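Glutathione-specific gamma-glutamylcyclotransferase (Saccharomyces cerevisiae S288c, PDB 5HWK) cleaves glutathione, and no other gamma-glutamyl peptide, into 5-oxo-L-proline and the dipeptide Cys-Gly. Local coordinates at residues 35-40 against 216-221; 39-44 against 117-122. All coordinates share one frame; numbering follows the deposited sequence.

Contact 1: 35-40 against 216-221; sequences FARRFW and ITDHYL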
ATOM      1  N   PHE A  35      -4.257   1.208   7.932  1.00 31.16           N
ATOM      2  CA  PHE A  35      -2.901   0.816   7.551  1.00 29.21           C
ATOM      3  C   PHE A  35      -2.132   2.072   7.195  1.00 29.50           C
ATOM      4  O   PHE A  35      -2.704   3.045   6.687  1.00 32.89           O
ATOM      5  CB  PHE A  35      -2.942  -0.091   6.313  1.00 30.06           C
ATOM      6  CG  PHE A  35      -3.592  -1.441   6.551  1.00 32.80           C
ATOM      7  CD1 PHE A  35      -4.974  -1.626   6.411  1.00 36.57           C
ATOM      8  CD2 PHE A  35      -2.813  -2.535   6.930  1.00 34.56           C
ATOM      9  CE1 PHE A  35      -5.541  -2.865   6.646  1.00 37.70           C
ATOM     10  CE2 PHE A  35      -3.398  -3.783   7.173  1.00 36.48           C
ATOM     11  CZ  PHE A  35      -4.745  -3.947   7.022  1.00 38.45           C
ATOM     12  N   ALA A  36      -0.826   2.046   7.438  1.00 26.48           N
ATOM     13  CA  ALA A  36       0.081   3.045   6.895  1.00 25.71           C
ATOM     14  C   ALA A  36       0.959   2.371   5.844  1.00 22.82           C
ATOM     15  O   ALA A  36       1.424   1.247   6.045  1.00 25.14           O
ATOM     16  CB  ALA A  36       1.028   3.543   7.994  1.00 27.86           C
ATOM     17  N   ARG A  37       1.263   3.077   4.761  1.00 21.55           N
ATOM     18  CA  ARG A  37       2.146   2.538   3.719  1.00 20.02           C
ATOM     19  C   ARG A  37       3.549   3.130   3.899  1.00 20.03           C
ATOM     20  O   ARG A  37       3.685   4.345   4.066  1.00 21.04           O
ATOM     21  CB  ARG A  37       1.632   2.894   2.329  1.00 22.02           C
ATOM     22  CG  ARG A  37       2.586   2.541   1.188  1.00 22.07           C
ATOM     23  CD  ARG A  37       2.011   2.818  -0.185  1.00 23.46           C
ATOM     24  NE  ARG A  37       1.513   4.171  -0.243  1.00 23.15           N
ATOM     25  CZ  ARG A  37       0.367   4.504  -0.826  1.00 23.89           C
ATOM     26  NH1 ARG A  37      -0.296   3.614  -1.583  1.00 25.36           N
ATOM     27  NH2 ARG A  37      -0.114   5.734  -0.697  1.00 26.41           N
ATOM     28  N   ARG A  38       4.566   2.267   3.936  1.00 19.49           N
ATOM     29  CA  ARG A  38       5.936   2.732   4.124  1.00 18.98           C
ATOM     30  C   ARG A  38       6.830   1.948   3.181  1.00 18.93           C
ATOM     31  O   ARG A  38       6.582   0.780   2.879  1.00 19.12           O
ATOM     32  CB  ARG A  38       6.415   2.485   5.583  1.00 19.61           C
ATOM     33  CG  ARG A  38       5.763   3.386   6.647  1.00 20.15           C
ATOM     34  CD  ARG A  38       6.173   4.824   6.442  1.00 20.75           C
ATOM     35  NE  ARG A  38       5.664   5.767   7.433  1.00 21.83           N
ATOM     36  CZ  ARG A  38       4.511   6.424   7.337  1.00 22.21           C
ATOM     37  NH1 ARG A  38       3.671   6.181   6.325  1.00 23.05           N
ATOM     38  NH2 ARG A  38       4.186   7.309   8.280  1.00 24.41           N
ATOM     39  N   PHE A  39       7.943   2.575   2.772  1.00 17.96           N
ATOM     40  CA  PHE A  39       8.904   1.889   1.898  1.00 17.69           C
ATOM     41  C   PHE A  39       9.933   1.146   2.762  1.00 18.16           C
ATOM     42  O   PHE A  39      11.140   1.419   2.772  1.00 20.27           O
ATOM     43  CB  PHE A  39       9.568   2.868   0.936  1.00 18.64           C
ATOM     44  CG  PHE A  39       8.789   3.132  -0.339  1.00 19.15           C
ATOM     45  CD1 PHE A  39       7.442   3.434  -0.312  1.00 20.81           C
ATOM     46  CD2 PHE A  39       9.451   3.122  -1.567  1.00 21.07           C
ATOM     47  CE1 PHE A  39       6.749   3.702  -1.486  1.00 23.33           C
ATOM     48  CE2 PHE A  39       8.799   3.415  -2.722  1.00 21.65           C
ATOM     49  CZ  PHE A  39       7.445   3.685  -2.701  1.00 22.67           C
ATOM     50  N   TRP A  40       9.396   0.218   3.563  1.00 19.52           N
ATOM     51  CA  TRP A  40      10.113  -0.544   4.578  1.00 19.74           C
ATOM     52  C   TRP A  40      10.276  -2.008   4.219  1.00 19.27           C
ATOM     53  O   TRP A  40      10.536  -2.835   5.112  1.00 20.55           O
ATOM     54  CB  TRP A  40       9.458  -0.369   5.936  1.00 22.32           C
ATOM     55  CG  TRP A  40       9.575   1.010   6.483  1.00 21.28           C
ATOM     56  CD1 TRP A  40      10.302   2.063   5.960  1.00 22.21           C
ATOM     57  CD2 TRP A  40       9.017   1.473   7.709  1.00 22.98           C
ATOM     58  NE1 TRP A  40      10.171   3.162   6.779  1.00 22.38           N
ATOM     59  CE2 TRP A  40       9.390   2.827   7.860  1.00 21.95           C
ATOM     60  CE3 TRP A  40       8.190   0.888   8.672  1.00 23.39           C
ATOM     61  CZ2 TRP A  40       8.966   3.601   8.942  1.00 24.43           C
ATOM     62  CZ3 TRP A  40       7.775   1.666   9.755  1.00 25.04           C
ATOM     63  CH2 TRP A  40       8.170   2.999   9.876  1.00 26.68           C
ATOM     64  N   ILE A 216      -6.882  14.540  -0.471  1.00 55.67           N
ATOM     65  CA  ILE A 216      -6.117  13.684   0.425  1.00 52.57           C
ATOM     66  C   ILE A 216      -4.760  13.439  -0.210  1.00 50.34           C
ATOM     67  O   ILE A 216      -4.678  13.072  -1.386  1.00 52.22           O
ATOM     68  CB  ILE A 216      -6.869  12.365   0.673  1.00 52.68           C
ATOM     69  CG1 ILE A 216      -6.086  11.454   1.611  1.00 52.32           C
ATOM     70  N   THR A 217      -3.693  13.671   0.551  1.00 47.76           N
ATOM     71  CA  THR A 217      -2.341  13.475   0.058  1.00 45.97           C
ATOM     72  C   THR A 217      -1.549  12.645   1.054  1.00 41.29           C
ATOM     73  O   THR A 217      -1.860  12.573   2.247  1.00 44.84           O
ATOM     74  CB  THR A 217      -1.601  14.794  -0.181  1.00 49.61           C
ATOM     75  OG1 THR A 217      -1.323  15.406   1.080  1.00 53.57           O
ATOM     76  CG2 THR A 217      -2.451  15.742  -1.004  1.00 50.63           C
ATOM     77  N   ASP A 218      -0.513  12.026   0.551  1.00 33.95           N
ATOM     78  CA  ASP A 218       0.339  11.170   1.361  1.00 29.81           C
ATOM     79  C   ASP A 218       1.599  11.961   1.732  1.00 27.56           C
ATOM     80  O   ASP A 218       2.527  12.071   0.933  1.00 28.72           O
ATOM     81  CB  ASP A 218       0.663   9.886   0.601  1.00 29.67           C
ATOM     82  CG  ASP A 218       1.394   8.848   1.470  1.00 31.25           C
ATOM     83  OD1 ASP A 218       2.187   9.240   2.355  1.00 28.13           O
ATOM     84  OD2 ASP A 218       1.190   7.633   1.252  1.00 34.49           O
ATOM     85  N   HIS A 219       1.635  12.493   2.963  1.00 27.97           N
ATOM     86  CA  HIS A 219       2.746  13.336   3.406  1.00 27.92           C
ATOM     87  C   HIS A 219       4.051  12.566   3.513  1.00 26.23           C
ATOM     88  O   HIS A 219       5.136  13.128   3.271  1.00 27.46           O
ATOM     89  CB  HIS A 219       2.400  13.980   4.746  1.00 31.50           C
ATOM     90  CG  HIS A 219       1.210  14.881   4.674  1.00 37.16           C
ATOM     91  ND1 HIS A 219       1.210  16.038   3.930  1.00 40.71           N
ATOM     92  CD2 HIS A 219      -0.023  14.788   5.230  1.00 40.83           C
ATOM     93  CE1 HIS A 219       0.034  16.630   4.042  1.00 42.89           C
ATOM     94  NE2 HIS A 219      -0.734  15.888   4.821  1.00 41.95           N
ATOM     95  N   TYR A 220       3.984  11.292   3.887  1.00 25.70           N
ATOM     96  CA  TYR A 220       5.198  10.474   3.918  1.00 23.53           C
ATOM     97  C   TYR A 220       5.786  10.336   2.517  1.00 21.47           C
ATOM     98  O   TYR A 220       6.984  10.557   2.314  1.00 23.49           O
ATOM     99  CB  TYR A 220       4.880   9.101   4.491  1.00 22.62           C
ATOM    100  CG  TYR A 220       5.945   8.072   4.228  1.00 21.13           C
ATOM    101  CD1 TYR A 220       7.098   8.021   5.029  1.00 22.24           C
ATOM    102  CD2 TYR A 220       5.857   7.173   3.154  1.00 21.13           C
ATOM    103  CE1 TYR A 220       8.112   7.103   4.770  1.00 22.63           C
ATOM    104  CE2 TYR A 220       6.842   6.264   2.929  1.00 21.92           C
ATOM    105  CZ  TYR A 220       7.965   6.214   3.743  1.00 20.96           C
ATOM    106  OH  TYR A 220       8.904   5.251   3.513  1.00 21.73           O
ATOM    107  N   LEU A 221       4.947   9.994   1.535  1.00 23.57           N
ATOM    108  CA  LEU A 221       5.461   9.791   0.191  1.00 24.11           C
ATOM    109  C   LEU A 221       5.993  11.104  -0.382  1.00 25.34           C
ATOM    110  O   LEU A 221       7.014  11.119  -1.074  1.00 26.70           O
ATOM    111  CB  LEU A 221       4.361   9.251  -0.708  1.00 27.04           C
ATOM    112  CG  LEU A 221       4.786   8.263  -1.769  1.00 34.34           C
ATOM    113  CD1 LEU A 221       5.548   7.088  -1.085  1.00 33.34           C
ATOM    114  CD2 LEU A 221       3.542   7.807  -2.502  1.00 37.76           C
TER
HETATM  115  O   HOH W   1       3.067   5.824   1.577  1.00 25.65           O
HETATM  116  O   HOH W   2      10.999   5.555   5.204  1.00 23.12           O
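The capped N terminus of the helix beginning at His-219 packs on strand 35-40, with Tyr-220 laid flat against Arg-38. The guanidinium and ring planes lie 6° apart, an off-centre cation-pi stack with centres 4.2 Å apart, while Arg-38 CD sits over the middle of the ring, 3.5 Å from the Tyr-220 centroid, a CH-pi contact. A bend at chi2 (-66°) folds the arginine over that face, where Asn-74 OD1 takes NE and Arg-37 O takes NH1, holding the guanidinium flat. Tyrosine suits the place because its far end is polar: Phe-39 N donates to Tyr-220 OH at 2.9 Å, and a water links this hydroxyl to Trp-40 NE1. Asp-218 divides its oxygens: OD1 accepts from Leu-221 N (3.0 Å), capping the helix, and OD2 takes Arg-37 NH2 on its anti lone pair, a salt bridge whose N-H bond is nearly straight (3.0 Å, 168°). A second water joins Arg-37 NE and O to this OD2, and Arg-37 NH1 reaches the carbonyls of Tyr-13 and Ile-93. Leu-221 CD1 lies 3.6 Å from Phe-39 CE1. The arrangement is an aspartate N-cap whose other carboxylate oxygen pairs with a strand arginine, docking helix 219-232 on the three-stranded sheet.

Contact 2: 39-44 against 117-122; sequences FWQSST and NGYTLH. With BEZ (benzoic acid), chain C; PO4 (phosphate ion), chain D.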
ATOM      1  N   PHE A  39       7.943   2.575   2.772  1.00 17.96           N
ATOM      2  CA  PHE A  39       8.904   1.889   1.898  1.00 17.69           C
ATOM      3  C   PHE A  39       9.933   1.146   2.762  1.00 18.16           C
ATOM      4  O   PHE A  39      11.140   1.419   2.772  1.00 20.27           O
ATOM      5  CB  PHE A  39       9.568   2.868   0.936  1.00 18.64           C
ATOM      6  CG  PHE A  39       8.789   3.132  -0.339  1.00 19.15           C
ATOM      7  CD1 PHE A  39       7.442   3.434  -0.312  1.00 20.81           C
ATOM      8  CD2 PHE A  39       9.451   3.122  -1.567  1.00 21.07           C
ATOM      9  CE1 PHE A  39       6.749   3.702  -1.486  1.00 23.33           C
ATOM     10  CE2 PHE A  39       8.799   3.415  -2.722  1.00 21.65           C
ATOM     11  CZ  PHE A  39       7.445   3.685  -2.701  1.00 22.67           C
ATOM     12  N   TRP A  40       9.396   0.218   3.563  1.00 19.52           N
ATOM     13  CA  TRP A  40      10.113  -0.544   4.578  1.00 19.74           C
ATOM     14  C   TRP A  40      10.276  -2.008   4.219  1.00 19.27           C
ATOM     15  O   TRP A  40      10.536  -2.835   5.112  1.00 20.55           O
ATOM     16  CB  TRP A  40       9.458  -0.369   5.936  1.00 22.32           C
ATOM     17  CG  TRP A  40       9.575   1.010   6.483  1.00 21.28           C
ATOM     18  CD1 TRP A  40      10.302   2.063   5.960  1.00 22.21           C
ATOM     19  CD2 TRP A  40       9.017   1.473   7.709  1.00 22.98           C
ATOM     20  NE1 TRP A  40      10.171   3.162   6.779  1.00 22.38           N
ATOM     21  CE2 TRP A  40       9.390   2.827   7.860  1.00 21.95           C
ATOM     22  CE3 TRP A  40       8.190   0.888   8.672  1.00 23.39           C
ATOM     23  CZ2 TRP A  40       8.966   3.601   8.942  1.00 24.43           C
ATOM     24  CZ3 TRP A  40       7.775   1.666   9.755  1.00 25.04           C
ATOM     25  CH2 TRP A  40       8.170   2.999   9.876  1.00 26.68           C
ATOM     26  N   GLN A  41      10.151  -2.349   2.935  1.00 19.75           N
ATOM     27  CA  GLN A  41      10.381  -3.688   2.436  1.00 19.03           C
ATOM     28  C   GLN A  41      11.558  -3.626   1.462  1.00 19.31           C
ATOM     29  O   GLN A  41      11.629  -2.733   0.619  1.00 20.34           O
ATOM     30  CB  GLN A  41       9.115  -4.211   1.769  1.00 19.48           C
ATOM     31  CG  GLN A  41       9.222  -5.621   1.254  1.00 19.94           C
ATOM     32  CD  GLN A  41       8.967  -6.644   2.359  1.00 21.10           C
ATOM     33  OE1 GLN A  41       8.912  -6.304   3.549  1.00 23.12           O
ATOM     34  NE2 GLN A  41       8.772  -7.895   1.968  1.00 23.98           N
ATOM     35  N   SER A  42      12.550  -4.486   1.637  1.00 20.77           N
ATOM     36  CA  SER A  42      13.644  -4.457   0.667  1.00 20.56           C
ATOM     37  C   SER A  42      13.298  -5.251  -0.595  1.00 20.72           C
ATOM     38  O   SER A  42      12.462  -6.153  -0.564  1.00 25.95           O
ATOM     39  CB  SER A  42      14.891  -5.029   1.296  1.00 23.73           C
ATOM     40  OG  SER A  42      14.623  -6.349   1.588  1.00 31.28           O
ATOM     41  N   SER A  43      13.878  -4.833  -1.736  1.00 19.05           N
ATOM     42  CA  SER A  43      13.717  -5.533  -2.997  1.00 19.25           C
ATOM     43  C   SER A  43      15.101  -5.981  -3.461  1.00 17.48           C
ATOM     44  O   SER A  43      16.030  -5.158  -3.590  1.00 19.97           O
ATOM     45  CB  SER A  43      13.103  -4.619  -4.035  1.00 19.83           C
ATOM     46  OG  SER A  43      13.160  -5.252  -5.296  1.00 20.39           O
ATOM     47  N   THR A  44      15.238  -7.275  -3.748  1.00 20.09           N
ATOM     48  CA  THR A  44      16.498  -7.833  -4.237  1.00 20.89           C
ATOM     49  C   THR A  44      16.411  -8.413  -5.625  1.00 20.58           C
ATOM     50  O   THR A  44      17.448  -8.787  -6.160  1.00 22.02           O
ATOM     51  CB  THR A  44      17.074  -8.862  -3.256  1.00 22.52           C
ATOM     52  OG1 THR A  44      16.130  -9.919  -3.117  1.00 24.62           O
ATOM     53  CG2 THR A  44      17.239  -8.231  -1.906  1.00 23.13           C
ATOM     54  N   ASN A 117       9.554 -11.123  -2.699  1.00 22.33           N
ATOM     55  CA  ASN A 117      10.227 -11.756  -1.558  1.00 22.41           C
ATOM     56  C   ASN A 117       9.672 -11.211  -0.255  1.00 23.84           C
ATOM     57  O   ASN A 117       9.596  -9.995  -0.046  1.00 23.86           O
ATOM     58  CB  ASN A 117      11.733 -11.458  -1.609  1.00 23.99           C
ATOM     59  CG  ASN A 117      12.427 -12.244  -2.662  1.00 24.07           C
ATOM     60  OD1 ASN A 117      12.210 -13.443  -2.788  1.00 28.80           O
ATOM     61  ND2 ASN A 117      13.287 -11.579  -3.436  1.00 23.28           N
ATOM     62  N   GLY A 118       9.276 -12.119   0.632  1.00 22.51           N
ATOM     63  CA  GLY A 118       8.836 -11.763   1.965  1.00 23.24           C
ATOM     64  C   GLY A 118       7.393 -11.293   2.060  1.00 24.36           C
ATOM     65  O   GLY A 118       6.915 -11.024   3.171  1.00 27.10           O
ATOM     66  N   TYR A 119       6.660 -11.217   0.964  1.00 22.83           N
ATOM     67  CA  TYR A 119       5.261 -10.829   1.025  1.00 22.61           C
ATOM     68  C   TYR A 119       4.403 -12.050   1.290  1.00 23.34           C
ATOM     69  O   TYR A 119       4.664 -13.139   0.762  1.00 25.30           O
ATOM     70  CB  TYR A 119       4.797 -10.180  -0.286  1.00 22.14           C
ATOM     71  CG  TYR A 119       5.318  -8.780  -0.500  1.00 19.32           C
ATOM     72  CD1 TYR A 119       4.627  -7.656  -0.013  1.00 20.29           C
ATOM     73  CD2 TYR A 119       6.534  -8.566  -1.160  1.00 22.34           C
ATOM     74  CE1 TYR A 119       5.102  -6.364  -0.231  1.00 20.30           C
ATOM     75  CE2 TYR A 119       7.011  -7.270  -1.391  1.00 21.60           C
ATOM     76  CZ  TYR A 119       6.302  -6.182  -0.919  1.00 21.38           C
ATOM     77  OH  TYR A 119       6.783  -4.930  -1.143  1.00 21.09           O
ATOM     78  N   THR A 120       3.360 -11.841   2.073  1.00 22.21           N
ATOM     79  CA  THR A 120       2.355 -12.874   2.358  1.00 24.38           C
ATOM     80  C   THR A 120       0.960 -12.350   2.085  1.00 24.26           C
ATOM     81  O   THR A 120       0.697 -11.131   2.101  1.00 23.57           O
ATOM     82  CB  THR A 120       2.496 -13.370   3.811  1.00 26.06           C
ATOM     83  OG1 THR A 120       2.495 -12.240   4.705  1.00 25.85           O
ATOM     84  CG2 THR A 120       3.796 -14.170   3.994  1.00 26.64           C
ATOM     85  N   LEU A 121       0.066 -13.292   1.793  1.00 26.46           N
ATOM     86  CA  LEU A 121      -1.284 -12.951   1.386  1.00 26.86           C
ATOM     87  C   LEU A 121      -2.167 -12.991   2.627  1.00 27.18           C
ATOM     88  O   LEU A 121      -2.135 -13.975   3.377  1.00 28.94           O
ATOM     89  CB  LEU A 121      -1.754 -13.996   0.391  1.00 27.42           C
ATOM     90  CG  LEU A 121      -3.164 -13.804  -0.135  1.00 28.82           C
ATOM     91  CD1 LEU A 121      -3.346 -12.481  -0.855  1.00 29.84           C
ATOM     92  CD2 LEU A 121      -3.491 -14.992  -1.042  1.00 32.65           C
ATOM     93  N   HIS A 122      -2.951 -11.923   2.831  1.00 26.95           N
ATOM     94  CA  HIS A 122      -3.819 -11.791   3.986  1.00 27.28           C
ATOM     95  C   HIS A 122      -5.227 -11.443   3.537  1.00 26.59           C
ATOM     96  O   HIS A 122      -5.444 -10.820   2.512  1.00 27.30           O
ATOM     97  CB  HIS A 122      -3.332 -10.726   4.925  1.00 28.17           C
ATOM     98  CG  HIS A 122      -1.965 -11.006   5.454  1.00 29.72           C
ATOM     99  ND1 HIS A 122      -1.752 -11.567   6.692  1.00 32.65           N
ATOM    100  CD2 HIS A 122      -0.748 -10.874   4.882  1.00 30.09           C
ATOM    101  CE1 HIS A 122      -0.455 -11.712   6.888  1.00 33.72           C
ATOM    102  NE2 HIS A 122       0.174 -11.316   5.796  1.00 32.70           N
TER
HETATM  103  C   BEZ C 301       0.271  -3.891  -4.081  1.00 22.22           C
HETATM  104  O1  BEZ C 301       0.206  -3.086  -4.969  1.00 23.12           O
HETATM  105  O2  BEZ C 301      -0.620  -3.843  -3.225  1.00 25.63           O
HETATM  106  C1  BEZ C 301       1.422  -4.840  -3.970  1.00 23.77           C
HETATM  107  C2  BEZ C 301       1.551  -5.558  -2.797  1.00 24.06           C
HETATM  108  C3  BEZ C 301       2.649  -6.408  -2.619  1.00 23.62           C
HETATM  109  C4  BEZ C 301       3.559  -6.603  -3.644  1.00 23.92           C
HETATM  110  C5  BEZ C 301       3.387  -5.908  -4.831  1.00 24.55           C
HETATM  111  C6  BEZ C 301       2.338  -5.014  -5.019  1.00 24.30           C
HETATM  112  P   PO4 D 302      11.836  -8.424  -4.447  1.00 21.38           P
HETATM  113  O1  PO4 D 302      12.925  -8.785  -3.442  1.00 22.21           O
HETATM  114  O2  PO4 D 302      10.963  -9.625  -4.740  1.00 23.69           O
HETATM  115  O3  PO4 D 302      12.447  -7.762  -5.691  1.00 22.46           O
HETATM  116  O4  PO4 D 302      10.940  -7.326  -3.775  1.00 21.33           O
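Gln-41 and Tyr-119 run past one another in opposite directions, the amide plane turned 55° from the ring. Gln-41 CG lies 3.5 Å from Tyr-119 OH, while NE2 stands over the ring face toward its rim. With CG anti to the backbone N (chi1 -178°) and a bend at chi2, the glutamine brings NE2 to Asn-117 O, a weak bond of 3.0 Å (131°); its OE1 is held by Asn-167. Glutamine suits the place, offering an apolar stem to the ring and an amide to the backbone. Gly-118 fits because a CB would crowd this amide, and its positive phi is easily taken by glycine. On the opposite face of Tyr-119 the rim of the benzoic acid abuts, BEZ C3 3.4 Å from Tyr-119 CE1. This is the pocket of the gamma-glutamylcyclotransferase fold: Tyr-13, among the residues inferred by similarity to bind substrate, and Glu-115, the proton acceptor inferred likewise, lie near. Ala-57 O accepts from Tyr-119 OH, fixing the ring's far end. A leucine here would probably leave Ala-57 O without this donor and the C3/C4 rim of the benzoic acid without the aromatic face it abuts. Nearer the surface a phosphate, probably from the crystallisation liquor, bridges the segments: Thr-44 N and Asn-117 ND2 both reach its O1 at 2.8 Å, Asn-117 N binds O2, and Ser-43 OG meets O3 at 2.6 Å.

From the N terminus the chain passes through strands 8-12 and 26-33 of the larger sheet before strand 35-40, then turns at Phe-39 and again at Gln-41 into the short strand 42-43, so both contacts start from one run and share Phe-39 and Trp-40. Contact 2 closes the shorter loop, ending at the start of strand 119-129 in the six-stranded sheet. Contact 1 closes a much longer one, with 175 residues between its segments, returning at helix 219-232. Apart from the overlapping start, the shorter loop nests within the longer and does not cross it. Together they set the three-stranded sheet between the C-terminal helix and the rim of the ligand pocket.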